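Local coordinates for molinate hydrolase (Gulosibacter molinativorax, PDB 4UB9), which hydrolyses the thiocarbamate pesticide molinate, probably at its carbon-sulfur bond, as a zinc-binding enzyme of the amidohydrolase family, at residues 276-280 and 428-432; 173-178 and 210-216. One frame throughout, in Å; residues are numbered along the deposited sequence.

Interaction 1: 276-280 and 428-432; sequences GVPLL and KAYRK
Tyr-430 OH is held by a hydrogen bond with Gly-96 O and lies against Leu-280, whose CD2 is 3.4 Å from Tyr-430 OH. The two side chains cross at about a right angle, and Leu-280 CD1 lies 3.8 Å from Tyr-430 CE1, oblique to the ring. The tyrosine reaches this place because CG is set anti to its own carbonyl carbon (chi1 -76°). Phe-142 stacks on the same ring.

Pro-278 forms the middle of the interface, its CG 3.6 Å from the backbone O of Tyr-430. The guanidinium of Arg-431 is laid over this proline: CG of Pro-278 stands 4.0 Å from the guanidinium plane, over its centre. A bend at chi3 (-60°) of Arg-431 brings the group across. At the guanidinium edge, Gly-276 O is 3.4 Å from Arg-431 NH2. Arg-431 NH1 makes a salt bridge to Asp-298, whose other carboxylate oxygen accepts a hydrogen bond from Leu-279 N.

Asp-298 therefore fixes both the arginine and the start of strand 279-282, which carries the zinc ligand His-282. The residues that close helix 424-429, in a Schellman motif at Arg-431, pack on the entry to that strand by van der Waals contact, with no clear hydrogen bond between the two segments.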
ATOM      1  N   GLY A 276      24.845   5.061  36.956  1.00 42.03           N
ATOM      2  CA  GLY A 276      24.451   6.180  37.814  1.00 40.74           C
ATOM      3  C   GLY A 276      23.706   7.337  37.126  1.00 42.89           C
ATOM      4  O   GLY A 276      23.844   8.467  37.530  1.00 41.50           O
ATOM      5  N   VAL A 277      22.981   7.052  36.057  1.00 39.90           N
ATOM      6  CA  VAL A 277      22.197   8.069  35.353  1.00 37.81           C
ATOM      7  C   VAL A 277      20.740   7.731  35.515  1.00 34.02           C
ATOM      8  O   VAL A 277      20.399   6.592  35.776  1.00 36.14           O
ATOM      9  CB  VAL A 277      22.526   8.165  33.844  1.00 37.88           C
ATOM     10  CG1 VAL A 277      24.005   8.460  33.636  1.00 36.30           C
ATOM     11  CG2 VAL A 277      22.123   6.901  33.088  1.00 38.11           C
ATOM     12  N   PRO A 278      19.866   8.715  35.370  1.00 33.46           N
ATOM     13  CA  PRO A 278      18.460   8.414  35.613  1.00 30.59           C
ATOM     14  C   PRO A 278      17.892   7.476  34.573  1.00 33.17           C
ATOM     15  O   PRO A 278      18.365   7.411  33.428  1.00 32.57           O
ATOM     16  CB  PRO A 278      17.783   9.759  35.462  1.00 29.86           C
ATOM     17  CG  PRO A 278      18.838  10.728  35.798  1.00 31.24           C
ATOM     18  CD  PRO A 278      20.102  10.159  35.244  1.00 30.91           C
ATOM     19  N   LEU A 279      16.897   6.748  35.016  1.00 32.24           N
ATOM     20  CA  LEU A 279      16.248   5.724  34.215  1.00 34.98           C
ATOM     21  C   LEU A 279      14.866   6.181  33.807  1.00 34.28           C
ATOM     22  O   LEU A 279      14.026   6.477  34.680  1.00 30.39           O
ATOM     23  CB  LEU A 279      16.085   4.439  35.025  1.00 32.89           C
ATOM     24  CG  LEU A 279      15.135   3.403  34.420  1.00 35.34           C
ATOM     25  CD1 LEU A 279      15.770   2.767  33.191  1.00 35.49           C
ATOM     26  CD2 LEU A 279      14.795   2.332  35.443  1.00 33.58           C
ATOM     27  N   LEU A 280      14.638   6.208  32.492  1.00 30.43           N
ATOM     28  CA  LEU A 280      13.338   6.538  31.920  1.00 27.33           C
ATOM     29  C   LEU A 280      12.712   5.352  31.260  1.00 28.02           C
ATOM     30  O   LEU A 280      13.399   4.474  30.792  1.00 29.09           O
ATOM     31  CB  LEU A 280      13.446   7.642  30.870  1.00 28.13           C
ATOM     32  CG  LEU A 280      13.354   9.098  31.364  1.00 27.29           C
ATOM     33  CD1 LEU A 280      14.472   9.407  32.339  1.00 27.02           C
ATOM     34  CD2 LEU A 280      13.502  10.001  30.185  1.00 28.63           C
ATOM     35  N   LYS A 428      13.859  17.688  39.274  1.00 39.83           N
ATOM     36  CA  LYS A 428      13.970  16.683  40.330  1.00 39.68           C
ATOM     37  C   LYS A 428      14.028  15.269  39.758  1.00 37.12           C
ATOM     38  O   LYS A 428      14.914  14.500  40.084  1.00 34.70           O
ATOM     39  CB  LYS A 428      12.800  16.770  41.310  1.00 43.34           C
ATOM     40  CG  LYS A 428      12.761  18.037  42.158  1.00 47.66           C
ATOM     41  CD  LYS A 428      12.196  17.739  43.538  1.00 54.38           C
ATOM     42  CE  LYS A 428      12.087  18.971  44.410  1.00 55.81           C
ATOM     43  NZ  LYS A 428      10.818  19.619  44.063  1.00 63.20           N
ATOM     44  N   ALA A 429      13.098  14.967  38.867  1.00 35.26           N
ATOM     45  CA  ALA A 429      13.051  13.674  38.224  1.00 34.93           C
ATOM     46  C   ALA A 429      14.383  13.290  37.594  1.00 34.11           C
ATOM     47  O   ALA A 429      14.828  12.131  37.683  1.00 29.97           O
ATOM     48  CB  ALA A 429      11.970  13.615  37.168  1.00 32.75           C
ATOM     49  N   TYR A 430      15.002  14.265  36.959  1.00 32.06           N
ATOM     50  CA  TYR A 430      16.257  14.062  36.236  1.00 32.53           C
ATOM     51  C   TYR A 430      17.497  14.284  37.126  1.00 31.62           C
ATOM     52  O   TYR A 430      18.647  14.226  36.673  1.00 32.88           O
ATOM     53  CB  TYR A 430      16.304  14.946  35.006  1.00 31.03           C
ATOM     54  CG  TYR A 430      15.461  14.514  33.799  1.00 32.18           C
ATOM     55  CD1 TYR A 430      15.901  13.514  32.941  1.00 31.55           C
ATOM     56  CD2 TYR A 430      14.267  15.147  33.480  1.00 31.97           C
ATOM     57  CE1 TYR A 430      15.155  13.124  31.843  1.00 31.21           C
ATOM     58  CE2 TYR A 430      13.505  14.755  32.378  1.00 31.66           C
ATOM     59  CZ  TYR A 430      13.959  13.761  31.548  1.00 31.09           C
ATOM     60  OH  TYR A 430      13.244  13.395  30.449  1.00 27.17           O
ATOM     61  N   ARG A 431      17.239  14.553  38.401  1.00 32.41           N
ATOM     62  CA  ARG A 431      18.319  14.724  39.431  1.00 35.09           C
ATOM     63  C   ARG A 431      19.229  15.902  39.090  1.00 32.10           C
ATOM     64  O   ARG A 431      20.435  15.814  39.153  1.00 30.78           O
ATOM     65  CB  ARG A 431      19.067  13.394  39.661  1.00 38.21           C
ATOM     66  CG  ARG A 431      18.076  12.279  40.051  1.00 45.12           C
ATOM     67  CD  ARG A 431      18.651  11.102  40.825  1.00 53.15           C
ATOM     68  NE  ARG A 431      19.706  10.423  40.065  1.00 61.27           N
ATOM     69  CZ  ARG A 431      19.649   9.196  39.518  1.00 57.32           C
ATOM     70  NH1 ARG A 431      18.573   8.411  39.631  1.00 59.68           N
ATOM     71  NH2 ARG A 431      20.704   8.761  38.833  1.00 52.38           N
ATOM     72  N   LYS A 432      18.593  16.995  38.673  1.00 33.06           N
ATOM     73  CA  LYS A 432      19.279  18.228  38.337  1.00 33.81           C
ATOM     74  C   LYS A 432      18.787  19.370  39.193  1.00 34.00           C
ATOM     75  O   LYS A 432      19.163  20.512  38.957  1.00 37.86           O
ATOM     76  CB  LYS A 432      19.038  18.636  36.902  1.00 36.30           C
ATOM     77  CG  LYS A 432      19.542  17.659  35.856  1.00 40.17           C
ATOM     78  CD  LYS A 432      21.037  17.711  35.765  1.00 35.92           C
ATOM     79  CE  LYS A 432      21.475  16.728  34.724  1.00 33.28           C
ATOM     80  NZ  LYS A 432      22.946  16.803  34.616  1.00 34.75           N
TER

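Interaction 2: 173-178 and 210-216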
ATOM      1  N   THR A 173      19.178   7.332  22.008  1.00 36.43           N
ATOM      2  CA  THR A 173      18.052   6.545  21.463  1.00 33.86           C
ATOM      3  C   THR A 173      17.204   5.912  22.556  1.00 31.19           C
ATOM      4  O   THR A 173      17.470   6.028  23.734  1.00 32.12           O
ATOM      5  CB  THR A 173      18.523   5.469  20.493  1.00 34.72           C
ATOM      6  OG1 THR A 173      17.405   4.939  19.780  1.00 36.73           O
ATOM      7  CG2 THR A 173      19.242   4.343  21.220  1.00 33.88           C
ATOM      8  N   LEU A 174      16.131   5.306  22.126  1.00 32.56           N
ATOM      9  CA  LEU A 174      15.255   4.528  22.977  1.00 35.82           C
ATOM     10  C   LEU A 174      15.696   3.078  22.847  1.00 33.68           C
ATOM     11  O   LEU A 174      15.644   2.482  21.749  1.00 27.01           O
ATOM     12  CB  LEU A 174      13.840   4.550  22.452  1.00 45.51           C
ATOM     13  CG  LEU A 174      12.701   4.883  23.366  1.00 55.10           C
ATOM     14  CD1 LEU A 174      12.122   6.188  22.828  1.00 61.35           C
ATOM     15  CD2 LEU A 174      11.644   3.831  23.273  1.00 57.96           C
ATOM     16  N   ILE A 175      16.122   2.520  23.955  1.00 30.70           N
ATOM     17  CA  ILE A 175      16.707   1.218  23.913  1.00 30.55           C
ATOM     18  C   ILE A 175      15.627   0.225  23.498  1.00 29.02           C
ATOM     19  O   ILE A 175      14.641   0.035  24.205  1.00 28.70           O
ATOM     20  CB  ILE A 175      17.292   0.805  25.265  1.00 30.64           C
ATOM     21  CG1 ILE A 175      18.315   1.824  25.778  1.00 31.60           C
ATOM     22  CG2 ILE A 175      17.908  -0.581  25.170  1.00 29.74           C
ATOM     23  CD1 ILE A 175      19.450   2.105  24.839  1.00 34.35           C
ATOM     24  N   GLY A 176      15.899  -0.469  22.387  1.00 29.08           N
ATOM     25  CA  GLY A 176      15.030  -1.531  21.895  1.00 30.42           C
ATOM     26  C   GLY A 176      14.019  -1.086  20.859  1.00 29.13           C
ATOM     27  O   GLY A 176      13.142  -1.846  20.466  1.00 26.34           O
ATOM     28  N   MET A 177      14.121   0.172  20.445  1.00 31.25           N
ATOM     29  CA  MET A 177      13.214   0.685  19.416  1.00 29.81           C
ATOM     30  C   MET A 177      13.957   0.778  18.118  1.00 28.73           C
ATOM     31  O   MET A 177      15.141   1.128  18.053  1.00 27.32           O
ATOM     32  CB  MET A 177      12.671   2.082  19.791  1.00 33.96           C
ATOM     33  CG  MET A 177      11.545   2.580  18.849  1.00 39.24           C
ATOM     34  SD  MET A 177      10.984   4.277  19.141  1.00 40.70           S
ATOM     35  CE  MET A 177      12.420   5.233  18.688  1.00 35.68           C
ATOM     36  N   GLY A 178      13.236   0.567  17.045  1.00 29.18           N
ATOM     37  CA  GLY A 178      13.809   0.775  15.706  1.00 32.97           C
ATOM     38  C   GLY A 178      13.920   2.257  15.341  1.00 33.76           C
ATOM     39  O   GLY A 178      13.360   3.125  16.006  1.00 35.59           O
ATOM     40  N   VAL A 210      22.013   3.369  16.770  1.00 39.67           N
ATOM     41  CA  VAL A 210      23.386   3.113  17.253  1.00 40.04           C
ATOM     42  C   VAL A 210      23.503   1.745  17.916  1.00 39.46           C
ATOM     43  O   VAL A 210      23.953   1.617  19.042  1.00 35.69           O
ATOM     44  CB  VAL A 210      23.932   4.215  18.181  1.00 46.32           C
ATOM     45  CG1 VAL A 210      24.149   5.478  17.373  1.00 50.52           C
ATOM     46  CG2 VAL A 210      22.971   4.526  19.295  1.00 51.43           C
ATOM     47  N   GLY A 211      23.121   0.721  17.160  1.00 38.89           N
ATOM     48  CA  GLY A 211      23.229  -0.664  17.606  1.00 36.54           C
ATOM     49  C   GLY A 211      22.213  -1.077  18.656  1.00 36.07           C
ATOM     50  O   GLY A 211      22.259  -2.200  19.134  1.00 35.98           O
ATOM     51  N   MET A 212      21.320  -0.186  19.044  1.00 28.55           N
ATOM     52  CA  MET A 212      20.402  -0.483  20.183  1.00 29.96           C
ATOM     53  C   MET A 212      18.952  -0.614  19.730  1.00 27.37           C
ATOM     54  O   MET A 212      18.011  -0.332  20.474  1.00 29.38           O
ATOM     55  CB  MET A 212      20.539   0.567  21.276  1.00 31.61           C
ATOM     56  CG  MET A 212      21.985   0.786  21.739  1.00 32.50           C
ATOM     57  SD  MET A 212      22.790  -0.709  22.405  1.00 35.95           S
ATOM     58  CE  MET A 212      21.981  -0.847  23.984  1.00 35.41           C
ATOM     59  N   GLY A 213      18.809  -1.097  18.514  1.00 25.33           N
ATOM     60  CA  GLY A 213      17.514  -1.293  17.881  1.00 26.83           C
ATOM     61  C   GLY A 213      16.791  -2.607  18.183  1.00 27.34           C
ATOM     62  O   GLY A 213      17.053  -3.247  19.208  1.00 26.95           O
ATOM     63  N   ARG A 214      15.858  -2.972  17.300  1.00 27.11           N
ATOM     64  CA  ARG A 214      14.946  -4.098  17.552  1.00 29.84           C
ATOM     65  C   ARG A 214      15.702  -5.413  17.777  1.00 31.40           C
ATOM     66  O   ARG A 214      15.214  -6.310  18.453  1.00 30.87           O
ATOM     67  CB  ARG A 214      13.902  -4.244  16.430  1.00 29.30           C
ATOM     68  CG  ARG A 214      12.885  -3.089  16.305  1.00 28.86           C
ATOM     69  CD  ARG A 214      11.990  -2.917  17.528  1.00 29.27           C
ATOM     70  NE  ARG A 214      11.347  -4.197  17.806  1.00 30.28           N
ATOM     71  CZ  ARG A 214      11.648  -5.023  18.801  1.00 29.11           C
ATOM     72  NH1 ARG A 214      12.482  -4.687  19.764  1.00 26.28           N
ATOM     73  NH2 ARG A 214      11.002  -6.184  18.871  1.00 33.90           N
ATOM     74  N   HIS A 215      16.907  -5.512  17.236  1.00 32.11           N
ATOM     75  CA  HIS A 215      17.679  -6.764  17.329  1.00 34.39           C
ATOM     76  C   HIS A 215      18.027  -7.158  18.769  1.00 30.44           C
ATOM     77  O   HIS A 215      18.230  -8.331  19.069  1.00 36.29           O
ATOM     78  CB  HIS A 215      18.935  -6.739  16.462  1.00 31.21           C
ATOM     79  CG  HIS A 215      20.067  -5.989  17.072  1.00 37.67           C
ATOM     80  ND1 HIS A 215      21.089  -6.614  17.757  1.00 37.26           N
ATOM     81  CD2 HIS A 215      20.346  -4.666  17.106  1.00 36.03           C
ATOM     82  CE1 HIS A 215      21.939  -5.710  18.198  1.00 37.73           C
ATOM     83  NE2 HIS A 215      21.507  -4.522  17.821  1.00 39.73           N
ATOM     84  N   LEU A 216      18.050  -6.197  19.655  1.00 27.67           N
ATOM     85  CA  LEU A 216      18.265  -6.491  21.048  1.00 30.91           C
ATOM     86  C   LEU A 216      17.257  -7.501  21.613  1.00 32.73           C
ATOM     87  O   LEU A 216      17.564  -8.240  22.537  1.00 35.46           O
ATOM     88  CB  LEU A 216      18.198  -5.214  21.915  1.00 31.10           C
ATOM     89  CG  LEU A 216      19.323  -4.230  21.711  1.00 32.89           C
ATOM     90  CD1 LEU A 216      19.077  -3.070  22.627  1.00 35.40           C
ATOM     91  CD2 LEU A 216      20.704  -4.818  21.991  1.00 34.23           C
TER
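A type II beta turn, Leu-174 to Met-177, overlaps the short, weakly bonded strand of the barrel at about 174-175 and docks against the loop between helices 198-209 and 221-232. The turn is closed by Met-177 N bonding to Leu-174 O at 3.1 Å, and its third position is Gly-176, with positive phi.

Both polar atoms of the Gly-176 backbone are used across the contact. Its N donates to Met-212 O over 2.9 Å with an N-H...O angle of 158°, a nearly straight bond. Its O receives Arg-214 NH1 at 3.0 Å, the donor tilted 20° from the carbonyl plane. Bends at chi2 and chi3 (-54° for the latter) curl the arginine back to this carbonyl. One residue on, Met-177 O takes a CA-H...O contact from Gly-213 CA at 3.4 Å.

Apolar groups fill in beside these bonds. Ile-175 divides its branches: CG2 meets Leu-216 CD1 at 3.7 Å, and CD1 lies 4.0 Å from Met-212 CE, the two chains running side by side and pointing the same way. Thr-173 turns its methyl CG2 to Met-212 CB, 4.0 Å away.

Arg-214 has further partners: NH1 bonds Ser-217 OG, NH2 bonds Pro-256 O of the second subunit, and the guanidinium makes a cation-pi contact with Tyr-257 of that subunit. One arginine thus ties the turn to the subunit interface, while Leu-174, about 5 Å from the zinc ion by its side chain, places the same turn beside the metal site.

How the interactions relate
Both interactions reach the parallel sheet 174-175, 239-242, 279-282, 299-301, through different strands: interaction 2 through strand 174-175, interaction 1 through 279-282. Their centres lie 21 Å apart and their nearest atoms about 7 Å, so they do not touch. Interaction 2 is buried, yet one edge meets the second subunit; interaction 1 is partly buried, with exposed Gly-276 and Arg-431 and no other chain in contact. Their chemistry differs accordingly. Interaction 2 has two clear hydrogen bonds between its segments, whereas interaction 1 has no clear one and rests largely on packing. Each uses an arginine, turned to an aspartate within the chain in interaction 1 and shared in interaction 2 between Ser-217 and backbone carbonyls of two subunits.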